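Local atomic coordinates of putative exported protein (Bordetella pertussis Tohama I, PDB entry 2PFZ), a protein that binds pyroglutamic acid in the periplasm as an extracytoplasmic solute receptor, probably delivering it to a tripartite ATP-independent (TRAP) transporter. Residues 47-51 with 68-72; 74-78 with 283-287; 124-130 with 194-199. One frame throughout, in Å; residues are numbered along the deposited sequence.

How the contacts relate
Contacts 1 and 2 adjoin through 68-72 and 74-78, which share the loop between strand 61-65 and helix 88-107; their centres lie about 15 Å apart. Phe69 and Ala70 of contact 1 pack on Tyr76 and Glu77 of contact 2, with Ala70 CB 3.7 Å from Glu77 CB. Contact 3 stands apart in the six-stranded mixed sheet, its centre about 28 Å from that of contact 1 and about 30 Å from that of contact 2, and along the chain it is nested inside the loop that contact 2 closes. The bound pyroglutamic acid is about 7 Å from the side chains of both Asn68 and Phe125, but about 14 Å from that of Glu77.

Contact 1 (47-51 with 68-72); sequences APEIK and NFANE
Lys51 lies over one face of the Phe69 ring, the two side chains running past each other in opposite directions. Its CB makes the CH-pi contact, 4.1 Å from the ring centroid and displaced toward the rim. At the edge of the same ring, near its plane, come two backbone oxygens: Pro48 O is 3.6 Å from Phe69 CE1, and Ala47 O is close to CZ. The slightly positive ring hydrogens suit these carbonyls, while the aliphatic part of lysine suits the face. Phe69 also packs on Ile64 of strand 61-65.

With CG anti to the backbone N (chi1 -173°), Lys51 passes the rim of the ring, then bends at chi3 and chi4 toward Glu72, which arrives extended from the opposite direction. The bend sets Lys51 CE, rather than the ammonium, against Glu72 OE1 at 3.1 Å, and the salt bridge from Lys51 NZ to Glu72 OE1 is long, 3.9 Å. A water makes the short polar link, accepting from Lys51 NZ and donating to Glu72 OE2, each at 2.7 Å.

A second water donates to both Ala47 O and Asn68 OD1. The amide nitrogen of Asn68 turns to the backbone oxygen of Tyr144, a residue of the pyroglutamic acid pocket.

The chemistry implies a mixed join, its polar links carried largely by water: CB of the lysine covers the rim of an aromatic face, while its ammonium probably offsets the charge of Glu72.

Contact 2 (74-78 with 283-287); sequences PVYEL and WLKKA
Pro74 and Ala287 bring the backbones closest, their CA atoms 5.5 Å apart, where loop 74-78, with helical backbone angles at 74-77 but without the regular bonds, meets the last turn of helix 266-287. The contact thus joins the C-terminal helical part of this family 7 solute-binding protein, of the periplasmic binding protein superfamily, to the loop before helix 88-107.

Trp283 is central, its indole offering an N-H at the edge and two broad apolar faces. Its CG lies anti to the backbone N (chi1 -176°), which sends the indole across to the loop. There NE1 donates to Pro74 O at 2.6 Å, nearly straight at 165° and in the indole plane, but well above the carbonyl plane of Pro74. Pro74 O also accepts from Glu77 N, on the opposite face of that plane, so the turn and the tryptophan share one acceptor. Leu78 CD1, a methyl of the branched leucine, covers the six-membered ring, 4.0 Å from its centroid, while the single methyl of Ala287 lies over the opposite face. Pro74, compact and apolar, sets its CB 3.6 Å from Ala287 CB.

Glu77 slides past Trp283 in the opposite direction, its carboxylate plane almost perpendicular to the indole. Lys286, long enough to span to this opposite charge, crosses Glu77 at about a right angle, and its NZ meets Glu77 OE1 on the syn lone pair in a short salt bridge of 2.6 Å.

Contact 3 (124-130 with 194-199); sequences IFANRDI and YIKKFY
Ile124 and Tyr199 exchange both backbone hydrogen bonds of an antiparallel pair, Tyr199 N lying 2.8 Å from Ile124 O. Ala126 and Lys197 form the next hydrogen-bonded pair, with the bond from Lys197 N weak; Phe125 and Phe198 make the non-hydrogen-bonded pair between them.

Past the end of strand 124-126, two side chains bind backbone atoms. Asn127 suits this place because it both gives and accepts: OD1 receives Lys196 N at 2.9 Å, and ND2 donates in its amide plane to Tyr194 O. The hydroxyl of Tyr199, at the end of a long rigid ring, accepts from Ile130 N at 2.9 Å. Lys197 NZ is 4.1 Å from Asp129 OD2, beyond a salt bridge; Asp129 OD1 pairs with Lys131.

Among apolar contacts, Phe198, its CG anti to the backbone N (chi1 177°), sets CD1 over the centre of the Phe125 ring, the planes oblique at 49°; flat, broad rings suit such burial. Ile130 CB covers a face of Tyr199.

Strands 178-181 and 260-262 flank this pair within the mixed sheet: Phe125 stacks on Tyr179 and touches Ser181 of the pyroglutamic acid pocket, Phe198 bonds through its backbone to Ala260 and Ile262, and Ile195 reaches Met171 of helix 167-172.

Contact 1 (47-51 with 68-72)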
ATOM      1  N   ALA A  47      -4.616   6.346   8.910  1.00 16.17           N
ATOM      2  CA  ALA A  47      -4.150   5.047   8.396  1.00 16.09           C
ATOM      3  C   ALA A  47      -4.058   3.959   9.462  1.00 15.99           C
ATOM      4  O   ALA A  47      -4.628   2.859   9.259  1.00 15.89           O
ATOM      5  CB  ALA A  47      -2.809   5.191   7.656  1.00 16.25           C
ATOM      6  N   PRO A  48      -3.377   4.241  10.599  1.00 16.04           N
ATOM      7  CA  PRO A  48      -3.223   3.178  11.592  1.00 16.66           C
ATOM      8  C   PRO A  48      -4.523   2.745  12.256  1.00 16.38           C
ATOM      9  O   PRO A  48      -4.544   1.669  12.884  1.00 16.40           O
ATOM     10  CB  PRO A  48      -2.303   3.806  12.655  1.00 17.15           C
ATOM     11  CG  PRO A  48      -1.622   4.952  11.957  1.00 17.97           C
ATOM     12  CD  PRO A  48      -2.701   5.483  11.042  1.00 16.52           C
ATOM     13  N   GLU A  49      -5.577   3.555  12.092  1.00 15.80           N
ATOM     14  CA  GLU A  49      -6.862   3.369  12.817  1.00 16.24           C
ATOM     15  C   GLU A  49      -7.944   2.616  12.048  1.00 15.82           C
ATOM     16  O   GLU A  49      -8.911   2.129  12.651  1.00 14.78           O
ATOM     17  CB  GLU A  49      -7.443   4.724  13.219  1.00 17.84           C
ATOM     18  CG  GLU A  49      -6.557   5.554  14.107  1.00 19.61           C
ATOM     19  CD  GLU A  49      -7.052   6.978  14.274  1.00 24.00           C
ATOM     20  OE1 GLU A  49      -8.002   7.409  13.549  1.00 19.55           O
ATOM     21  OE2 GLU A  49      -6.438   7.681  15.119  1.00 25.72           O
ATOM     22  N   ILE A  50      -7.788   2.503  10.734  1.00 16.16           N
ATOM     23  CA  ILE A  50      -8.933   2.121   9.882  1.00 15.87           C
ATOM     24  C   ILE A  50      -9.363   0.651  10.094  1.00 17.17           C
ATOM     25  O   ILE A  50     -10.577   0.344  10.115  1.00 17.07           O
ATOM     26  CB  ILE A  50      -8.735   2.539   8.388  1.00 15.80           C
ATOM     27  CG1 ILE A  50      -8.736   4.075   8.255  1.00 15.40           C
ATOM     28  CG2 ILE A  50      -9.826   1.935   7.485  1.00 14.57           C
ATOM     29  CD1 ILE A  50      -8.247   4.596   6.907  1.00 15.06           C
ATOM     30  N   LYS A  51      -8.399  -0.245  10.323  1.00 17.66           N
ATOM     31  CA  LYS A  51      -8.744  -1.660  10.473  1.00 19.01           C
ATOM     32  C   LYS A  51      -9.571  -1.853  11.739  1.00 19.07           C
ATOM     33  O   LYS A  51     -10.588  -2.557  11.710  1.00 18.26           O
ATOM     34  CB  LYS A  51      -7.517  -2.588  10.485  1.00 18.87           C
ATOM     35  CG  LYS A  51      -7.865  -4.125  10.472  1.00 18.89           C
ATOM     36  CD  LYS A  51      -6.597  -5.006  10.756  1.00 20.98           C
ATOM     37  CE  LYS A  51      -6.647  -5.582  12.210  1.00 22.81           C
ATOM     38  NZ  LYS A  51      -7.470  -4.693  13.195  1.00 29.26           N
ATOM     39  N   ASN A  68       0.794  -1.699   7.114  1.00 15.36           N
ATOM     40  CA  ASN A  68       0.659  -0.991   8.390  1.00 16.07           C
ATOM     41  C   ASN A  68       0.407  -1.952   9.539  1.00 16.24           C
ATOM     42  O   ASN A  68       0.612  -1.594  10.720  1.00 16.03           O
ATOM     43  CB  ASN A  68      -0.469   0.039   8.359  1.00 16.56           C
ATOM     44  CG  ASN A  68      -0.010   1.413   7.931  1.00 17.05           C
ATOM     45  OD1 ASN A  68      -0.817   2.219   7.421  1.00 17.62           O
ATOM     46  ND2 ASN A  68       1.271   1.716   8.163  1.00 13.39           N
ATOM     47  N   PHE A  69      -0.024  -3.173   9.200  1.00 15.86           N
ATOM     48  CA  PHE A  69      -0.454  -4.135  10.206  1.00 16.91           C
ATOM     49  C   PHE A  69       0.498  -5.317  10.374  1.00 16.88           C
ATOM     50  O   PHE A  69       0.185  -6.309  11.027  1.00 17.20           O
ATOM     51  CB  PHE A  69      -1.954  -4.472   9.964  1.00 16.87           C
ATOM     52  CG  PHE A  69      -2.795  -3.239   9.975  1.00 17.61           C
ATOM     53  CD1 PHE A  69      -3.168  -2.655  11.189  1.00 17.57           C
ATOM     54  CD2 PHE A  69      -3.079  -2.558   8.797  1.00 17.76           C
ATOM     55  CE1 PHE A  69      -3.853  -1.460  11.225  1.00 18.18           C
ATOM     56  CE2 PHE A  69      -3.787  -1.363   8.818  1.00 17.41           C
ATOM     57  CZ  PHE A  69      -4.172  -0.806  10.024  1.00 17.34           C
ATOM     58  N   ALA A  70       1.724  -5.132   9.873  1.00 17.95           N
ATOM     59  CA  ALA A  70       2.768  -6.162   9.902  1.00 18.64           C
ATOM     60  C   ALA A  70       3.113  -6.648  11.304  1.00 19.74           C
ATOM     61  O   ALA A  70       3.471  -7.830  11.486  1.00 20.38           O
ATOM     62  CB  ALA A  70       4.031  -5.682   9.158  1.00 18.68           C
ATOM     63  N   ASN A  71       2.988  -5.776  12.304  1.00 19.91           N
ATOM     64  CA  ASN A  71       3.279  -6.193  13.682  1.00 21.73           C
ATOM     65  C   ASN A  71       2.155  -7.011  14.318  1.00 21.71           C
ATOM     66  O   ASN A  71       2.362  -7.665  15.337  1.00 22.55           O
ATOM     67  CB  ASN A  71       3.710  -5.006  14.552  1.00 21.87           C
ATOM     68  CG  ASN A  71       5.089  -4.470  14.156  1.00 24.89           C
ATOM     69  OD1 ASN A  71       5.412  -3.314  14.397  1.00 30.25           O
ATOM     70  ND2 ASN A  71       5.896  -5.319  13.540  1.00 27.70           N
ATOM     71  N   GLU A  72       0.976  -6.999  13.707  1.00 21.37           N
ATOM     72  CA  GLU A  72      -0.153  -7.726  14.283  1.00 21.86           C
ATOM     73  C   GLU A  72      -0.125  -9.191  13.848  1.00 21.51           C
ATOM     74  O   GLU A  72      -0.431 -10.086  14.630  1.00 22.11           O
ATOM     75  CB  GLU A  72      -1.470  -7.086  13.877  1.00 21.79           C
ATOM     76  CG  GLU A  72      -1.806  -5.741  14.529  1.00 23.78           C
ATOM     77  CD  GLU A  72      -3.164  -5.274  14.084  1.00 24.72           C
ATOM     78  OE1 GLU A  72      -3.905  -6.128  13.548  1.00 27.01           O
ATOM     79  OE2 GLU A  72      -3.500  -4.086  14.271  1.00 26.26           O
TER
HETATM   80  O   HOH W   1      -3.767   1.808   6.754  1.00 15.03           O
HETATM   81  O   HOH W   2      -5.883  -2.788  14.260  1.00 25.20           O

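Contact 2 (74-78 with 283-287)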
ATOM      1  N   PRO A  74       2.059 -11.793  10.629  1.00 19.42           N
ATOM      2  CA  PRO A  74       2.946 -11.881   9.456  1.00 18.74           C
ATOM      3  C   PRO A  74       2.237 -11.793   8.084  1.00 18.33           C
ATOM      4  O   PRO A  74       2.854 -11.354   7.111  1.00 18.16           O
ATOM      5  CB  PRO A  74       3.651 -13.246   9.623  1.00 19.37           C
ATOM      6  CG  PRO A  74       3.420 -13.678  11.014  1.00 19.61           C
ATOM      7  CD  PRO A  74       2.267 -12.913  11.577  1.00 19.23           C
ATOM      8  N   VAL A  75       0.954 -12.169   7.984  1.00 17.29           N
ATOM      9  CA  VAL A  75       0.297 -12.145   6.675  1.00 16.93           C
ATOM     10  C   VAL A  75       0.287 -10.731   6.098  1.00 16.65           C
ATOM     11  O   VAL A  75       0.304 -10.579   4.888  1.00 17.47           O
ATOM     12  CB  VAL A  75      -1.172 -12.695   6.713  1.00 16.83           C
ATOM     13  CG1 VAL A  75      -2.087 -11.720   7.425  1.00 16.52           C
ATOM     14  CG2 VAL A  75      -1.697 -12.982   5.266  1.00 16.62           C
ATOM     15  N   TYR A  76       0.306  -9.723   6.970  1.00 16.20           N
ATOM     16  CA  TYR A  76       0.225  -8.313   6.578  1.00 17.22           C
ATOM     17  C   TYR A  76       1.538  -7.754   6.027  1.00 17.11           C
ATOM     18  O   TYR A  76       1.529  -6.756   5.307  1.00 17.75           O
ATOM     19  CB  TYR A  76      -0.227  -7.461   7.766  1.00 17.53           C
ATOM     20  CG  TYR A  76      -1.683  -7.646   8.036  1.00 17.74           C
ATOM     21  CD1 TYR A  76      -2.641  -7.234   7.083  1.00 18.25           C
ATOM     22  CD2 TYR A  76      -2.124  -8.262   9.204  1.00 17.70           C
ATOM     23  CE1 TYR A  76      -4.002  -7.435   7.306  1.00 19.07           C
ATOM     24  CE2 TYR A  76      -3.503  -8.463   9.445  1.00 18.40           C
ATOM     25  CZ  TYR A  76      -4.424  -8.050   8.488  1.00 18.33           C
ATOM     26  OH  TYR A  76      -5.789  -8.228   8.682  1.00 20.72           O
ATOM     27  N   GLU A  77       2.641  -8.418   6.365  1.00 16.86           N
ATOM     28  CA  GLU A  77       4.000  -7.952   6.027  1.00 17.46           C
ATOM     29  C   GLU A  77       4.430  -8.303   4.607  1.00 16.77           C
ATOM     30  O   GLU A  77       5.267  -7.595   4.018  1.00 17.80           O
ATOM     31  CB  GLU A  77       5.023  -8.490   7.037  1.00 17.32           C
ATOM     32  CG  GLU A  77       6.462  -8.001   6.786  1.00 18.02           C
ATOM     33  CD  GLU A  77       7.460  -8.414   7.854  1.00 18.86           C
ATOM     34  OE1 GLU A  77       7.070  -9.049   8.851  1.00 21.82           O
ATOM     35  OE2 GLU A  77       8.659  -8.093   7.686  1.00 22.01           O
ATOM     36  N   LEU A  78       3.842  -9.371   4.059  1.00 16.30           N
ATOM     37  CA  LEU A  78       4.303 -10.043   2.853  1.00 15.68           C
ATOM     38  C   LEU A  78       4.589  -9.141   1.660  1.00 16.45           C
ATOM     39  O   LEU A  78       5.682  -9.215   1.089  1.00 16.08           O
ATOM     40  CB  LEU A  78       3.347 -11.213   2.479  1.00 16.14           C
ATOM     41  CG  LEU A  78       3.790 -12.096   1.295  1.00 15.86           C
ATOM     42  CD1 LEU A  78       5.205 -12.695   1.491  1.00 17.00           C
ATOM     43  CD2 LEU A  78       2.767 -13.214   1.056  1.00 15.56           C
ATOM     44  N   TRP A 283      10.841 -13.302   8.215  1.00 20.93           N
ATOM     45  CA  TRP A 283       9.384 -13.418   8.011  1.00 21.18           C
ATOM     46  C   TRP A 283       8.946 -14.885   8.071  1.00 21.26           C
ATOM     47  O   TRP A 283       7.996 -15.229   8.774  1.00 21.07           O
ATOM     48  CB  TRP A 283       8.969 -12.755   6.682  1.00 20.68           C
ATOM     49  CG  TRP A 283       7.471 -12.768   6.462  1.00 20.93           C
ATOM     50  CD1 TRP A 283       6.557 -11.910   6.989  1.00 20.73           C
ATOM     51  CD2 TRP A 283       6.736 -13.708   5.678  1.00 19.93           C
ATOM     52  NE1 TRP A 283       5.287 -12.247   6.576  1.00 19.21           N
ATOM     53  CE2 TRP A 283       5.372 -13.345   5.762  1.00 20.18           C
ATOM     54  CE3 TRP A 283       7.098 -14.824   4.906  1.00 20.14           C
ATOM     55  CZ2 TRP A 283       4.367 -14.053   5.098  1.00 18.63           C
ATOM     56  CZ3 TRP A 283       6.099 -15.539   4.265  1.00 20.17           C
ATOM     57  CH2 TRP A 283       4.748 -15.139   4.355  1.00 20.09           C
ATOM     58  N   LEU A 284       9.671 -15.755   7.368  1.00 21.97           N
ATOM     59  CA  LEU A 284       9.401 -17.194   7.415  1.00 23.29           C
ATOM     60  C   LEU A 284       9.427 -17.714   8.861  1.00 24.34           C
ATOM     61  O   LEU A 284       8.541 -18.467   9.286  1.00 24.08           O
ATOM     62  CB  LEU A 284      10.403 -17.928   6.528  1.00 23.06           C
ATOM     63  CG  LEU A 284      10.065 -18.481   5.127  1.00 23.64           C
ATOM     64  CD1 LEU A 284       8.679 -18.181   4.622  1.00 23.76           C
ATOM     65  CD2 LEU A 284      11.122 -18.152   4.057  1.00 22.56           C
ATOM     66  N   LYS A 285      10.409 -17.258   9.629  1.00 25.39           N
ATOM     67  CA  LYS A 285      10.515 -17.621  11.047  1.00 26.61           C
ATOM     68  C   LYS A 285       9.335 -17.138  11.891  1.00 26.98           C
ATOM     69  O   LYS A 285       8.819 -17.903  12.712  1.00 27.59           O
ATOM     70  CB  LYS A 285      11.853 -17.142  11.628  1.00 26.78           C
ATOM     71  CG  LYS A 285      13.024 -18.020  11.202  1.00 29.16           C
ATOM     72  CD  LYS A 285      14.349 -17.446  11.677  1.00 34.00           C
ATOM     73  CE  LYS A 285      15.515 -18.191  11.040  1.00 31.59           C
ATOM     74  NZ  LYS A 285      16.757 -17.391  11.197  1.00 41.26           N
ATOM     75  N   LYS A 286       8.888 -15.897  11.678  1.00 26.72           N
ATOM     76  CA  LYS A 286       7.705 -15.401  12.374  1.00 26.54           C
ATOM     77  C   LYS A 286       6.452 -16.137  11.928  1.00 25.85           C
ATOM     78  O   LYS A 286       5.550 -16.376  12.727  1.00 26.08           O
ATOM     79  CB  LYS A 286       7.448 -13.916  12.101  1.00 26.84           C
ATOM     80  CG  LYS A 286       8.564 -12.956  12.426  1.00 29.12           C
ATOM     81  CD  LYS A 286       8.068 -11.545  12.163  1.00 30.92           C
ATOM     82  CE  LYS A 286       9.023 -10.793  11.249  1.00 32.64           C
ATOM     83  NZ  LYS A 286       8.536  -9.399  11.028  1.00 32.07           N
ATOM     84  N   ALA A 287       6.375 -16.448  10.639  1.00 24.49           N
ATOM     85  CA  ALA A 287       5.121 -16.871  10.042  1.00 24.29           C
ATOM     86  C   ALA A 287       4.874 -18.370  10.140  1.00 23.97           C
ATOM     87  O   ALA A 287       3.721 -18.802  10.101  1.00 24.13           O
ATOM     88  CB  ALA A 287       5.030 -16.410   8.589  1.00 23.24           C
TER

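Contact 3 (124-130 with 194-199)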
ATOM      1  N   ILE A 124      13.309   5.058  -4.083  1.00 17.99           N
ATOM      2  CA  ILE A 124      13.893   5.837  -2.995  1.00 17.70           C
ATOM      3  C   ILE A 124      13.971   7.261  -3.418  1.00 18.94           C
ATOM      4  O   ILE A 124      14.647   7.580  -4.412  1.00 20.17           O
ATOM      5  CB  ILE A 124      15.345   5.406  -2.661  1.00 17.68           C
ATOM      6  CG1 ILE A 124      15.461   3.879  -2.577  1.00 17.23           C
ATOM      7  CG2 ILE A 124      15.788   6.072  -1.334  1.00 18.07           C
ATOM      8  CD1 ILE A 124      16.932   3.364  -2.675  1.00 17.05           C
ATOM      9  N   PHE A 125      13.284   8.119  -2.666  1.00 19.64           N
ATOM     10  CA  PHE A 125      13.383   9.573  -2.813  1.00 19.81           C
ATOM     11  C   PHE A 125      14.548  10.050  -1.949  1.00 20.56           C
ATOM     12  O   PHE A 125      14.534   9.841  -0.742  1.00 20.48           O
ATOM     13  CB  PHE A 125      12.108  10.269  -2.323  1.00 19.84           C
ATOM     14  CG  PHE A 125      10.904  10.043  -3.211  1.00 19.78           C
ATOM     15  CD1 PHE A 125      10.682  10.856  -4.338  1.00 19.86           C
ATOM     16  CD2 PHE A 125      10.001   9.016  -2.925  1.00 19.67           C
ATOM     17  CE1 PHE A 125       9.549  10.659  -5.174  1.00 21.12           C
ATOM     18  CE2 PHE A 125       8.856   8.801  -3.751  1.00 19.49           C
ATOM     19  CZ  PHE A 125       8.643   9.615  -4.875  1.00 19.61           C
ATOM     20  N   ALA A 126      15.566  10.653  -2.568  1.00 21.21           N
ATOM     21  CA  ALA A 126      16.693  11.190  -1.807  1.00 22.49           C
ATOM     22  C   ALA A 126      17.359  12.398  -2.490  1.00 24.07           C
ATOM     23  O   ALA A 126      17.126  12.690  -3.665  1.00 23.94           O
ATOM     24  CB  ALA A 126      17.728  10.082  -1.533  1.00 23.04           C
ATOM     25  N   ASN A 127      18.193  13.091  -1.729  1.00 25.08           N
ATOM     26  CA  ASN A 127      19.017  14.142  -2.290  1.00 26.61           C
ATOM     27  C   ASN A 127      20.431  13.657  -2.543  1.00 27.58           C
ATOM     28  O   ASN A 127      21.189  14.312  -3.263  1.00 28.35           O
ATOM     29  CB  ASN A 127      18.983  15.375  -1.387  1.00 27.14           C
ATOM     30  CG  ASN A 127      17.698  16.147  -1.536  1.00 27.02           C
ATOM     31  OD1 ASN A 127      17.246  16.392  -2.653  1.00 30.30           O
ATOM     32  ND2 ASN A 127      17.088  16.515  -0.422  1.00 29.25           N
ATOM     33  N   ARG A 128      20.742  12.496  -1.961  1.00 27.84           N
ATOM     34  CA  ARG A 128      22.039  11.826  -2.023  1.00 29.11           C
ATOM     35  C   ARG A 128      22.239  10.983  -3.260  1.00 29.24           C
ATOM     36  O   ARG A 128      21.280  10.448  -3.834  1.00 28.42           O
ATOM     37  CB  ARG A 128      22.153  10.813  -0.877  1.00 29.53           C
ATOM     38  CG  ARG A 128      22.602  11.352   0.408  1.00 30.10           C
ATOM     39  CD  ARG A 128      22.763  10.195   1.361  1.00 30.98           C
ATOM     40  NE  ARG A 128      22.896  10.694   2.720  1.00 30.27           N
ATOM     41  CZ  ARG A 128      23.299   9.978   3.750  1.00 29.08           C
ATOM     42  NH1 ARG A 128      23.593   8.693   3.612  1.00 30.99           N
ATOM     43  NH2 ARG A 128      23.385  10.560   4.933  1.00 32.44           N
ATOM     44  N   ASP A 129      23.507  10.803  -3.618  1.00 29.47           N
ATOM     45  CA  ASP A 129      23.871   9.805  -4.608  1.00 30.18           C
ATOM     46  C   ASP A 129      23.890   8.425  -3.960  1.00 29.42           C
ATOM     47  O   ASP A 129      24.602   8.204  -2.977  1.00 29.82           O
ATOM     48  CB  ASP A 129      25.204  10.164  -5.262  1.00 31.28           C
ATOM     49  CG  ASP A 129      25.034  11.183  -6.365  1.00 33.06           C
ATOM     50  OD1 ASP A 129      25.279  10.830  -7.531  1.00 39.73           O
ATOM     51  OD2 ASP A 129      24.627  12.333  -6.085  1.00 39.38           O
ATOM     52  N   ILE A 130      23.074   7.512  -4.486  1.00 28.05           N
ATOM     53  CA  ILE A 130      22.967   6.178  -3.917  1.00 26.42           C
ATOM     54  C   ILE A 130      23.278   5.176  -5.001  1.00 26.99           C
ATOM     55  O   ILE A 130      22.452   4.929  -5.884  1.00 26.34           O
ATOM     56  CB  ILE A 130      21.554   5.897  -3.329  1.00 26.30           C
ATOM     57  CG1 ILE A 130      21.120   7.011  -2.352  1.00 26.27           C
ATOM     58  CG2 ILE A 130      21.519   4.511  -2.675  1.00 24.71           C
ATOM     59  CD1 ILE A 130      19.714   6.782  -1.701  1.00 25.41           C
ATOM     60  N   TYR A 194      11.347  19.525  -2.462  1.00 30.89           N
ATOM     61  CA  TYR A 194      12.289  19.343  -1.365  1.00 31.23           C
ATOM     62  C   TYR A 194      13.305  18.252  -1.588  1.00 30.57           C
ATOM     63  O   TYR A 194      14.386  18.271  -0.994  1.00 30.33           O
ATOM     64  CB  TYR A 194      11.526  19.030  -0.079  1.00 33.61           C
ATOM     65  CG  TYR A 194      10.603  20.135   0.348  1.00 34.34           C
ATOM     66  CD1 TYR A 194      11.095  21.255   1.014  1.00 35.95           C
ATOM     67  CD2 TYR A 194       9.238  20.069   0.081  1.00 34.78           C
ATOM     68  CE1 TYR A 194      10.240  22.285   1.404  1.00 37.47           C
ATOM     69  CE2 TYR A 194       8.381  21.089   0.475  1.00 37.12           C
ATOM     70  CZ  TYR A 194       8.888  22.188   1.135  1.00 35.03           C
ATOM     71  OH  TYR A 194       8.036  23.200   1.530  1.00 38.04           O
ATOM     72  N   ILE A 195      12.946  17.286  -2.428  1.00 29.80           N
ATOM     73  CA  ILE A 195      13.796  16.120  -2.656  1.00 29.45           C
ATOM     74  C   ILE A 195      13.946  15.928  -4.167  1.00 29.36           C
ATOM     75  O   ILE A 195      12.959  15.914  -4.890  1.00 29.92           O
ATOM     76  CB  ILE A 195      13.209  14.863  -1.954  1.00 29.29           C
ATOM     77  CG1 ILE A 195      13.040  15.110  -0.453  1.00 29.36           C
ATOM     78  CG2 ILE A 195      14.091  13.665  -2.174  1.00 28.52           C
ATOM     79  CD1 ILE A 195      12.303  14.011   0.313  1.00 29.36           C
ATOM     80  N   LYS A 196      15.184  15.779  -4.631  1.00 28.92           N
ATOM     81  CA  LYS A 196      15.500  15.935  -6.055  1.00 28.74           C
ATOM     82  C   LYS A 196      15.730  14.674  -6.890  1.00 27.75           C
ATOM     83  O   LYS A 196      15.881  14.784  -8.106  1.00 27.74           O
ATOM     84  CB  LYS A 196      16.721  16.850  -6.223  1.00 29.54           C
ATOM     85  CG  LYS A 196      16.393  18.210  -6.765  1.00 31.06           C
ATOM     86  CD  LYS A 196      15.591  19.012  -5.764  1.00 33.06           C
ATOM     87  CE  LYS A 196      14.636  19.915  -6.485  1.00 34.27           C
ATOM     88  NZ  LYS A 196      14.065  20.897  -5.537  1.00 35.15           N
ATOM     89  N   LYS A 197      15.821  13.509  -6.247  1.00 26.03           N
ATOM     90  CA  LYS A 197      16.109  12.257  -6.952  1.00 25.57           C
ATOM     91  C   LYS A 197      15.050  11.231  -6.582  1.00 23.82           C
ATOM     92  O   LYS A 197      14.526  11.258  -5.467  1.00 23.57           O
ATOM     93  CB  LYS A 197      17.503  11.689  -6.593  1.00 25.40           C
ATOM     94  CG  LYS A 197      18.708  12.603  -6.918  1.00 27.20           C
ATOM     95  CD  LYS A 197      19.997  12.042  -6.323  1.00 26.78           C
ATOM     96  CE  LYS A 197      21.162  13.067  -6.289  1.00 28.97           C
ATOM     97  NZ  LYS A 197      21.131  14.022  -7.432  1.00 31.66           N
ATOM     98  N   PHE A 198      14.733  10.342  -7.523  1.00 22.69           N
ATOM     99  CA  PHE A 198      13.957   9.132  -7.242  1.00 20.65           C
ATOM    100  C   PHE A 198      14.676   7.983  -7.943  1.00 20.31           C
ATOM    101  O   PHE A 198      14.747   7.954  -9.179  1.00 20.41           O
ATOM    102  CB  PHE A 198      12.530   9.280  -7.783  1.00 21.95           C
ATOM    103  CG  PHE A 198      11.668   8.061  -7.622  1.00 21.54           C
ATOM    104  CD1 PHE A 198      11.091   7.755  -6.397  1.00 23.18           C
ATOM    105  CD2 PHE A 198      11.362   7.257  -8.725  1.00 20.72           C
ATOM    106  CE1 PHE A 198      10.267   6.618  -6.238  1.00 21.60           C
ATOM    107  CE2 PHE A 198      10.551   6.131  -8.588  1.00 20.94           C
ATOM    108  CZ  PHE A 198       9.982   5.819  -7.354  1.00 21.49           C
ATOM    109  N   TYR A 199      15.241   7.083  -7.152  1.00 18.70           N
ATOM    110  CA  TYR A 199      15.827   5.841  -7.630  1.00 18.78           C
ATOM    111  C   TYR A 199      14.689   4.844  -7.801  1.00 18.40           C
ATOM    112  O   TYR A 199      14.051   4.440  -6.821  1.00 17.34           O
ATOM    113  CB  TYR A 199      16.837   5.324  -6.610  1.00 19.60           C
ATOM    114  CG  TYR A 199      18.038   6.233  -6.522  1.00 20.63           C
ATOM    115  CD1 TYR A 199      19.134   6.031  -7.349  1.00 21.37           C
ATOM    116  CD2 TYR A 199      18.063   7.314  -5.639  1.00 20.72           C
ATOM    117  CE1 TYR A 199      20.234   6.893  -7.290  1.00 23.26           C
ATOM    118  CE2 TYR A 199      19.162   8.164  -5.564  1.00 21.82           C
ATOM    119  CZ  TYR A 199      20.233   7.944  -6.405  1.00 20.86           C
ATOM    120  OH  TYR A 199      21.320   8.775  -6.351  1.00 23.78           O
TER
HETATM  121  O   HOH W   3      22.517  10.123  -8.673  1.00 38.61           O